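PDB 3VOC: Beta/alpha-amylase from Paenibacillus polymyxa, which hydrolyses alpha-1,4-glucosidic linkages of starch, its family 14 beta-amylase domain, the part in this chain, removing maltose from non-reducing ends. Local coordinates for residues Y36-D41 and K61-A66. Sequence-based numbering, arbitrary orientation.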
loop_
_atom_site.group_PDB
_atom_site.type_symbol
_atom_site.label_atom_id
_atom_site.label_comp_id
_atom_site.label_asym_id
_atom_site.label_seq_id
_atom_site.Cartn_x
_atom_site.Cartn_y
_atom_site.Cartn_z
ATOM N N TYR A 36 7.707 -16.073 12.892
ATOM C CA TYR A 36 7.897 -15.054 13.915
ATOM C C TYR A 36 6.616 -14.330 14.298
ATOM O O TYR A 36 6.293 -14.202 15.495
ATOM C CB TYR A 36 8.928 -14.024 13.439
ATOM C CG TYR A 36 9.208 -12.889 14.409
ATOM C CD1 TYR A 36 9.878 -13.113 15.624
ATOM C CD2 TYR A 36 8.831 -11.584 14.092
ATOM C CE1 TYR A 36 10.147 -12.042 16.512
ATOM C CE2 TYR A 36 9.101 -10.524 14.946
ATOM C CZ TYR A 36 9.757 -10.753 16.143
ATOM O OH TYR A 36 9.992 -9.672 16.946
ATOM N N ALA A 37 5.914 -13.821 13.279
ATOM C CA ALA A 37 4.725 -13.001 13.505
ATOM C C ALA A 37 3.609 -13.280 12.521
ATOM O O ALA A 37 3.832 -13.865 11.453
ATOM C CB ALA A 37 5.082 -11.530 13.478
ATOM N N ILE A 38 2.402 -12.882 12.909
ATOM C CA ILE A 38 1.256 -12.858 12.013
ATOM C C ILE A 38 0.953 -11.402 11.672
ATOM O O ILE A 38 0.836 -10.565 12.581
ATOM C CB ILE A 38 -0.001 -13.499 12.655
ATOM C CG1 ILE A 38 0.269 -14.962 13.087
ATOM C CG2 ILE A 38 -1.236 -13.362 11.725
ATOM C CD1 ILE A 38 0.617 -15.928 11.924
ATOM N N THR A 39 0.873 -11.091 10.373
ATOM C CA THR A 39 0.426 -9.748 9.937
ATOM C C THR A 39 -1.089 -9.760 9.639
ATOM O O THR A 39 -1.636 -10.749 9.133
ATOM C CB THR A 39 1.210 -9.178 8.729
ATOM O OG1 THR A 39 0.775 -9.832 7.533
ATOM C CG2 THR A 39 2.741 -9.382 8.899
ATOM N N THR A 40 -1.760 -8.657 9.970
ATOM C CA THR A 40 -3.221 -8.674 10.032
ATOM C C THR A 40 -3.800 -7.349 9.566
ATOM O O THR A 40 -3.497 -6.310 10.147
ATOM C CB THR A 40 -3.703 -8.901 11.486
ATOM O OG1 THR A 40 -3.158 -10.126 11.992
ATOM C CG2 THR A 40 -5.252 -8.936 11.567
ATOM N N ASP A 41 -4.640 -7.385 8.531
ATOM C CA ASP A 41 -5.478 -6.237 8.223
ATOM C C ASP A 41 -6.416 -5.952 9.393
ATOM O O ASP A 41 -7.258 -6.789 9.740
ATOM C CB ASP A 41 -6.306 -6.462 6.964
ATOM C CG ASP A 41 -5.539 -6.131 5.698
ATOM O OD1 ASP A 41 -4.953 -5.038 5.602
ATOM O OD2 ASP A 41 -5.544 -6.967 4.790
ATOM N N LYS A 61 -8.966 -7.775 19.649
ATOM C CA LYS A 61 -8.391 -8.199 20.927
ATOM C C LYS A 61 -8.427 -9.732 20.996
ATOM O O LYS A 61 -7.444 -10.364 21.376
ATOM C CB LYS A 61 -9.119 -7.549 22.106
ATOM C CG LYS A 61 -8.654 -6.122 22.396
ATOM C CD LYS A 61 -9.620 -5.382 23.305
ATOM C CE LYS A 61 -9.065 -3.988 23.692
ATOM N NZ LYS A 61 -10.171 -3.043 24.133
ATOM N N THR A 62 -9.536 -10.330 20.568
ATOM C CA THR A 62 -9.618 -11.796 20.480
ATOM C C THR A 62 -8.556 -12.372 19.536
ATOM O O THR A 62 -7.887 -13.366 19.856
ATOM C CB THR A 62 -11.017 -12.247 20.025
ATOM O OG1 THR A 62 -12.001 -11.707 20.920
ATOM C CG2 THR A 62 -11.123 -13.772 20.023
ATOM N N TYR A 63 -8.451 -11.766 18.355
ATOM C CA TYR A 63 -7.464 -12.158 17.362
ATOM C C TYR A 63 -6.064 -12.072 17.966
ATOM O O TYR A 63 -5.307 -13.051 17.936
ATOM C CB TYR A 63 -7.602 -11.223 16.166
ATOM C CG TYR A 63 -6.886 -11.617 14.902
ATOM C CD1 TYR A 63 -7.590 -11.725 13.703
ATOM C CD2 TYR A 63 -5.498 -11.844 14.882
ATOM C CE1 TYR A 63 -6.938 -12.054 12.510
ATOM C CE2 TYR A 63 -4.835 -12.184 13.685
ATOM C CZ TYR A 63 -5.564 -12.275 12.506
ATOM O OH TYR A 63 -4.934 -12.581 11.306
ATOM N N ALA A 64 -5.736 -10.916 18.543
ATOM C CA ALA A 64 -4.425 -10.717 19.143
ATOM C C ALA A 64 -4.162 -11.699 20.282
ATOM O O ALA A 64 -3.044 -12.215 20.413
ATOM C CB ALA A 64 -4.232 -9.259 19.613
ATOM N N ASN A 65 -5.189 -11.958 21.095
ATOM C CA ASN A 65 -5.091 -12.968 22.165
ATOM C C ASN A 65 -4.721 -14.355 21.639
ATOM O O ASN A 65 -3.887 -15.032 22.226
ATOM C CB ASN A 65 -6.404 -13.072 22.941
ATOM C CG ASN A 65 -6.613 -11.917 23.893
ATOM O OD1 ASN A 65 -5.705 -11.127 24.131
ATOM N ND2 ASN A 65 -7.834 -11.798 24.435
ATOM N N ALA A 66 -5.364 -14.780 20.548
ATOM C CA ALA A 66 -5.061 -16.080 19.923
ATOM C C ALA A 66 -3.599 -16.132 19.437
ATOM O O ALA A 66 -2.866 -17.116 19.680
ATOM C CB ALA A 66 -6.040 -16.380 18.772
#
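In this (beta/alpha)8 TIM barrel, the second strand, 37-43, meets the later helix 58-69, which packs against its outer side. Between the short segments the axes run nearly antiparallel, at 165°, and come within 10.8 Å of each other at closest. Tyr63 bridges most of that gap. Its CG lies anti to the backbone N (chi1 -167°), and the ring reaches from the helix to the strand. Thr40 comes from the opposite direction. Its methyl CG2 sits over one face of the Tyr63 ring, 3.8 Å from the centroid, in a CH-pi contact displaced toward the rim, with CG2 3.5 Å from Tyr63 CZ. Thr40 OG1 lies 3.1 Å from Tyr63 OH; its clear hydrogen bond is with the indole NE1 of Trp74. The Ile38 side chain crosses that of Tyr63 at about a right angle, and its CG2 sits at the ring edge near the ring plane, 3.8 Å from Tyr63 OH. With an alanine in place of Tyr63, the Thr40 methyl would probably lose its aromatic partner and a gap open between strand and helix. The CB atoms of Thr39 and Asp41 point away from the helix; Asp41 probably binds substrate, as in related enzymes. Tyr63 also meets Phe23 edge-to-face, and its ring touches Trp74 of the next strand, 73-79. Ile38 packs on Leu27 and Leu30, so helix 20-32 joins the same buried layer between the barrel and its helices.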